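Local coordinates for protein hydroxylacyl-CoA dehydrogenase (Streptomyces coelicolor, PDB 5BKA) that probably takes part in biosynthesis of the benzoisochromanequinone polyketide actinorhodin, as a noncanonical member of the NTF2-like superfamily with a SnoaL-like domain, at residues B[11-16]-B[129-134]; B[20-25]-B[78-83]. All coordinates share one frame; numbering follows the deposited sequence.

How the contacts relate
Helix 10-26 opens the modelled chain and supplies the first segment of both contacts. Contact 2 closes the shorter loop, joining 20-25, near the end of the helix, to strand 74-87 after 52 intervening residues. Contact 1 encloses that whole loop: 11-16, near the start of the helix, meets 129-134, where the chain enters strand 132-140 after 112 residues. One helix is thereby laid against a strand that is outermost within this chain and against the approach to an inner one. The two contacts also meet each other directly, through a probable hydrogen bond between Tyr11 OH and Thr83 O and through packing of Leu133 on Gln21.

Contact 1 (B[11-16]-B[129-134]); sequences YAEVLS and GELLLR
A small, partly buried helix-to-loop contact sets Glu13 and Val14, one turn into the N-terminal helix of the NTF2-like fold, against Leu131 at the end of the loop that joins strands 112-124 and 132-140. It is mixed in character: a methyl set against a carboxylate, with a looser apolar touch to Val14 beside it. The Glu13 chain is extended, with CG anti to the backbone N (chi1 -171°), and this carries the carboxylate out from the helix to the loop. Leu131 comes from the opposite direction and lays CD1 over one face of the carboxylate, 3.7 Å from Glu13 CD and 3.6 Å from Glu13 OE2. The same methyl reaches Val14, whose CG2 lies 4.2 Å from Leu131 CD1. Val14 continues inward onto Leu123 and Leu85 of the sheet.

The polar end of Glu13 is directed at Arg125, which follows strand 112-124: OE2 forms a salt bridge to NH1, and that nitrogen also donates to Gly129 O. Glu13 OE2 stays 4.1 Å from Gly129 O, so the guanidinium links two oxygens that do not bond each other. The carboxylate of Glu130 adds a like charge, its OE2 lying 4.6 Å from Glu13 OE2. Cut back to an alanine here, the Glu13 side chain is likely to leave Arg125 without this charged partner and to uncover the CD1 methyl of Leu131. Helix and loop are therefore joined by a methyl lying on a carboxylate and by an arginine shared between them, whose positive charge probably offsets the proximity of the two glutamates.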
loop_
_atom_site.group_PDB
_atom_site.type_symbol
_atom_site.label_atom_id
_atom_site.label_comp_id
_atom_site.label_asym_id
_atom_site.label_seq_id
_atom_site.Cartn_x
_atom_site.Cartn_y
_atom_site.Cartn_z
ATOM N N TYR B 11 -0.749 0.238 15.380
ATOM C CA TYR B 11 -0.831 0.588 13.964
ATOM C C TYR B 11 -0.447 -0.591 13.079
ATOM O O TYR B 11 -1.148 -0.910 12.112
ATOM C CB TYR B 11 0.057 1.795 13.667
ATOM C CG TYR B 11 -0.211 2.413 12.314
ATOM C CD1 TYR B 11 -1.245 3.322 12.139
ATOM C CD2 TYR B 11 0.562 2.079 11.211
ATOM C CE1 TYR B 11 -1.499 3.885 10.904
ATOM C CE2 TYR B 11 0.317 2.638 9.972
ATOM C CZ TYR B 11 -0.715 3.540 9.823
ATOM O OH TYR B 11 -0.961 4.100 8.591
ATOM N N ALA B 12 0.669 -1.250 13.396
ATOM C CA ALA B 12 1.074 -2.428 12.634
ATOM C C ALA B 12 0.051 -3.549 12.763
ATOM O O ALA B 12 -0.178 -4.305 11.811
ATOM C CB ALA B 12 2.452 -2.900 13.094
ATOM N N GLU B 13 -0.569 -3.678 13.939
ATOM C CA GLU B 13 -1.577 -4.716 14.138
ATOM C C GLU B 13 -2.795 -4.492 13.249
ATOM O O GLU B 13 -3.374 -5.452 12.724
ATOM C CB GLU B 13 -1.987 -4.762 15.610
ATOM C CG GLU B 13 -2.876 -5.937 15.979
ATOM C CD GLU B 13 -3.465 -5.802 17.371
ATOM O OE1 GLU B 13 -3.175 -4.791 18.045
ATOM O OE2 GLU B 13 -4.218 -6.707 17.791
ATOM N N VAL B 14 -3.204 -3.234 13.070
ATOM C CA VAL B 14 -4.348 -2.946 12.209
ATOM C C VAL B 14 -3.999 -3.209 10.747
ATOM O O VAL B 14 -4.800 -3.781 9.998
ATOM C CB VAL B 14 -4.839 -1.504 12.430
ATOM C CG1 VAL B 14 -5.879 -1.123 11.386
ATOM C CG2 VAL B 14 -5.414 -1.350 13.831
ATOM N N LEU B 15 -2.800 -2.801 10.322
ATOM C CA LEU B 15 -2.365 -3.070 8.953
ATOM C C LEU B 15 -2.332 -4.566 8.664
ATOM O O LEU B 15 -2.777 -5.011 7.600
ATOM C CB LEU B 15 -0.989 -2.451 8.706
ATOM C CG LEU B 15 -0.900 -0.927 8.605
ATOM C CD1 LEU B 15 0.501 -0.508 8.178
ATOM C CD2 LEU B 15 -1.941 -0.385 7.638
ATOM N N SER B 16 -1.792 -5.354 9.598
ATOM C CA SER B 16 -1.793 -6.806 9.445
ATOM C C SER B 16 -3.215 -7.350 9.391
ATOM O O SER B 16 -3.528 -8.226 8.575
ATOM C CB SER B 16 -1.010 -7.454 10.586
ATOM O OG SER B 16 -1.033 -8.867 10.479
ATOM N N GLY B 129 -8.127 -10.068 23.516
ATOM C CA GLY B 129 -7.145 -9.224 22.876
ATOM C C GLY B 129 -7.191 -9.188 21.365
ATOM O O GLY B 129 -6.385 -8.471 20.760
ATOM N N GLU B 130 -8.096 -9.923 20.729
ATOM C CA GLU B 130 -8.146 -9.939 19.275
ATOM C C GLU B 130 -9.094 -8.864 18.760
ATOM O O GLU B 130 -10.113 -8.552 19.378
ATOM C CB GLU B 130 -8.567 -11.319 18.751
ATOM C CG GLU B 130 -8.661 -11.472 17.219
ATOM C CD GLU B 130 -7.546 -10.786 16.432
ATOM O OE1 GLU B 130 -7.800 -10.428 15.264
ATOM O OE2 GLU B 130 -6.414 -10.632 16.941
ATOM N N LEU B 131 -8.736 -8.290 17.619
ATOM C CA LEU B 131 -9.508 -7.220 17.012
ATOM C C LEU B 131 -10.632 -7.777 16.148
ATOM O O LEU B 131 -10.517 -8.850 15.552
ATOM C CB LEU B 131 -8.612 -6.320 16.159
ATOM C CG LEU B 131 -7.658 -5.383 16.897
ATOM C CD1 LEU B 131 -6.662 -4.769 15.924
ATOM C CD2 LEU B 131 -8.426 -4.304 17.639
ATOM N N LEU B 132 -11.717 -7.009 16.070
ATOM C CA LEU B 132 -12.871 -7.347 15.252
ATOM C C LEU B 132 -13.489 -6.047 14.763
ATOM O O LEU B 132 -13.323 -4.992 15.380
ATOM C CB LEU B 132 -13.910 -8.171 16.021
ATOM C CG LEU B 132 -13.622 -9.646 16.301
ATOM C CD1 LEU B 132 -14.686 -10.223 17.220
ATOM C CD2 LEU B 132 -13.545 -10.434 15.005
ATOM N N LEU B 133 -14.223 -6.138 13.658
ATOM C CA LEU B 133 -14.796 -4.970 12.998
ATOM C C LEU B 133 -16.269 -4.880 13.383
ATOM O O LEU B 133 -17.073 -5.729 12.987
ATOM C CB LEU B 133 -14.619 -5.075 11.482
ATOM C CG LEU B 133 -14.704 -3.806 10.635
ATOM C CD1 LEU B 133 -13.856 -2.701 11.230
ATOM C CD2 LEU B 133 -14.267 -4.097 9.209
ATOM N N ARG B 134 -16.619 -3.840 14.146
ATOM C CA ARG B 134 -18.023 -3.576 14.440
ATOM C C ARG B 134 -18.773 -3.086 13.209
ATOM O O ARG B 134 -19.885 -3.551 12.930
ATOM C CB ARG B 134 -18.135 -2.558 15.575
#

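Contact 2 (B[20-25]-B[78-83]); sequences HQMQKL and HWFDHT
Helix 10-26 packs on the sheet of the NTF2-like fold, and here Met22 and Leu25, on one side of it, meet His78 and Phe80 of strand 74-87. The two short segments run nearly antiparallel, at 162°, with their axes 9.0 Å apart. Met22, present as selenomethionine, bends at chi2 and chi3 and curls over one face of the Phe80 ring. Its CG, offset toward the rim, also lies 3.8 Å from His78 O, while CE is displaced past the rim, 3.5 Å from Phe80 CZ. Met22 SE approaches obliquely, 4.7 Å from the centroid of the Phe80 ring, in a Met-aromatic contact.

One turn further along the helix, Leu25 has CG anti to the backbone N (chi1 176°), which sends CD2 down onto the imidazole of His78. This is a CH-pi contact: Leu25 CD2 stands 3.9 Å from the centroid of the His78 ring and 9° off its normal. The ring's ND1 is hydrogen-bonded to Asp26 OD1, at the end of the same helix.

Tyr18 of this helix meets the Phe80 ring edge-to-face; from the third subunit, His82 also meets that ring and packs on Met22. No hydrogen bond joins the two segments themselves. Helix and strand thus cohere by dispersion between apolar groups and ring faces, while Asp26 satisfies ND1 of His78 and so probably holds that ring in orientation beneath the leucine methyl.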
loop_
_atom_site.group_PDB
_atom_site.type_symbol
_atom_site.label_atom_id
_atom_site.label_comp_id
_atom_site.label_asym_id
_atom_site.label_seq_id
_atom_site.Cartn_x
_atom_site.Cartn_y
_atom_site.Cartn_z
ATOM N N HIS B 20 -4.648 -9.578 6.042
ATOM C CA HIS B 20 -5.328 -10.870 6.021
ATOM C C HIS B 20 -6.785 -10.720 5.602
ATOM O O HIS B 20 -7.307 -11.546 4.843
ATOM C CB HIS B 20 -5.233 -11.534 7.394
ATOM C CG HIS B 20 -3.865 -12.044 7.729
ATOM N ND1 HIS B 20 -3.470 -13.339 7.473
ATOM C CD2 HIS B 20 -2.802 -11.432 8.301
ATOM C CE1 HIS B 20 -2.222 -13.504 7.873
ATOM N NE2 HIS B 20 -1.792 -12.360 8.378
ATOM N N GLN B 21 -7.456 -9.675 6.092
ATOM C CA GLN B 21 -8.882 -9.500 5.829
ATOM C C GLN B 21 -9.158 -9.344 4.337
ATOM O O GLN B 21 -10.020 -10.033 3.778
ATOM C CB GLN B 21 -9.402 -8.291 6.611
ATOM C CG GLN B 21 -10.868 -7.964 6.398
ATOM C CD GLN B 21 -11.312 -6.757 7.205
ATOM O OE1 GLN B 21 -10.705 -5.689 7.132
ATOM N NE2 GLN B 21 -12.373 -6.924 7.986
HETATM N N MSE B 22 -8.433 -8.447 3.674
HETATM C CA MSE B 22 -8.666 -8.156 2.259
HETATM C C MSE B 22 -8.279 -9.318 1.350
HETATM O O MSE B 22 -8.910 -9.544 0.318
HETATM C CB MSE B 22 -7.896 -6.906 1.833
HETATM C CG MSE B 22 -8.488 -5.604 2.329
HETATM SE SE MSE B 22 -10.429 -5.614 2.352
HETATM C CE MSE B 22 -10.655 -5.052 4.172
ATOM N N GLN B 23 -7.225 -10.045 1.727
ATOM C CA GLN B 23 -6.813 -11.195 0.930
ATOM C C GLN B 23 -7.865 -12.296 0.958
ATOM O O GLN B 23 -8.037 -13.013 -0.034
ATOM C CB GLN B 23 -5.464 -11.721 1.423
ATOM C CG GLN B 23 -4.280 -10.874 0.979
ATOM C CD GLN B 23 -2.945 -11.543 1.245
ATOM O OE1 GLN B 23 -2.847 -12.769 1.279
ATOM N NE2 GLN B 23 -1.907 -10.736 1.434
ATOM N N LYS B 24 -8.567 -12.447 2.082
ATOM C CA LYS B 24 -9.714 -13.349 2.133
ATOM C C LYS B 24 -10.822 -12.884 1.194
ATOM O O LYS B 24 -11.338 -13.671 0.391
ATOM C CB LYS B 24 -10.219 -13.465 3.571
ATOM C CG LYS B 24 -9.228 -14.157 4.496
ATOM C CD LYS B 24 -9.764 -14.310 5.906
ATOM C CE LYS B 24 -8.757 -15.032 6.787
ATOM N NZ LYS B 24 -9.313 -15.360 8.124
ATOM N N LEU B 25 -11.210 -11.609 1.295
ATOM C CA LEU B 25 -12.255 -11.064 0.430
ATOM C C LEU B 25 -11.921 -11.272 -1.043
ATOM O O LEU B 25 -12.756 -11.745 -1.822
ATOM C CB LEU B 25 -12.457 -9.577 0.730
ATOM C CG LEU B 25 -13.455 -8.826 -0.158
ATOM C CD1 LEU B 25 -14.876 -9.298 0.108
ATOM C CD2 LEU B 25 -13.342 -7.318 0.042
ATOM N N HIS B 78 -8.574 -5.216 -3.548
ATOM C CA HIS B 78 -8.956 -4.042 -2.772
ATOM C C HIS B 78 -7.714 -3.519 -2.055
ATOM O O HIS B 78 -7.366 -3.991 -0.970
ATOM C CB HIS B 78 -10.066 -4.383 -1.783
ATOM C CG HIS B 78 -11.376 -4.709 -2.429
ATOM N ND1 HIS B 78 -11.591 -5.877 -3.128
ATOM C CD2 HIS B 78 -12.541 -4.022 -2.477
ATOM C CE1 HIS B 78 -12.832 -5.894 -3.582
ATOM N NE2 HIS B 78 -13.430 -4.780 -3.201
ATOM N N TRP B 79 -7.059 -2.533 -2.662
ATOM C CA TRP B 79 -5.873 -1.923 -2.079
ATOM C C TRP B 79 -6.264 -0.900 -1.020
ATOM O O TRP B 79 -7.237 -0.164 -1.186
ATOM C CB TRP B 79 -5.033 -1.249 -3.167
ATOM C CG TRP B 79 -4.162 -2.201 -3.923
ATOM C CD1 TRP B 79 -4.538 -3.382 -4.492
ATOM C CD2 TRP B 79 -2.763 -2.055 -4.190
ATOM N NE1 TRP B 79 -3.460 -3.981 -5.096
ATOM C CE2 TRP B 79 -2.358 -3.187 -4.924
ATOM C CE3 TRP B 79 -1.813 -1.075 -3.880
ATOM C CZ2 TRP B 79 -1.045 -3.370 -5.348
ATOM C CZ3 TRP B 79 -0.509 -1.259 -4.302
ATOM C CH2 TRP B 79 -0.137 -2.397 -5.029
ATOM N N PHE B 80 -5.510 -0.867 0.076
ATOM C CA PHE B 80 -5.685 0.117 1.134
ATOM C C PHE B 80 -4.471 1.037 1.199
ATOM O O PHE B 80 -3.377 0.685 0.751
ATOM C CB PHE B 80 -5.886 -0.556 2.498
ATOM C CG PHE B 80 -7.307 -0.957 2.786
ATOM C CD1 PHE B 80 -8.185 -1.262 1.759
ATOM C CD2 PHE B 80 -7.759 -1.040 4.094
ATOM C CE1 PHE B 80 -9.489 -1.637 2.031
ATOM C CE2 PHE B 80 -9.062 -1.413 4.372
ATOM C CZ PHE B 80 -9.928 -1.711 3.338
ATOM N N ASP B 81 -4.671 2.224 1.774
ATOM C CA ASP B 81 -3.572 3.165 1.946
ATOM C C ASP B 81 -3.933 4.203 2.998
ATOM O O ASP B 81 -5.106 4.543 3.179
ATOM C CB ASP B 81 -3.224 3.872 0.632
ATOM C CG ASP B 81 -1.765 4.278 0.557
ATOM O OD1 ASP B 81 -0.905 3.379 0.474
ATOM O OD2 ASP B 81 -1.477 5.493 0.583
ATOM N N HIS B 82 -2.898 4.712 3.670
ATOM C CA HIS B 82 -3.013 5.845 4.592
ATOM C C HIS B 82 -4.047 5.586 5.686
ATOM O O HIS B 82 -4.935 6.401 5.940
ATOM C CB HIS B 82 -3.328 7.135 3.833
ATOM C CG HIS B 82 -2.144 7.727 3.136
ATOM N ND1 HIS B 82 -0.864 7.637 3.637
ATOM C CD2 HIS B 82 -2.046 8.417 1.975
ATOM C CE1 HIS B 82 -0.028 8.247 2.815
ATOM N NE2 HIS B 82 -0.719 8.726 1.798
ATOM N N THR B 83 -3.929 4.430 6.333
ATOM C CA THR B 83 -4.749 4.144 7.502
ATOM C C THR B 83 -4.456 5.158 8.600
ATOM O O THR B 83 -3.294 5.453 8.897
ATOM C CB THR B 83 -4.481 2.722 7.998
ATOM O OG1 THR B 83 -4.873 1.782 6.991
ATOM C CG2 THR B 83 -5.260 2.441 9.274
#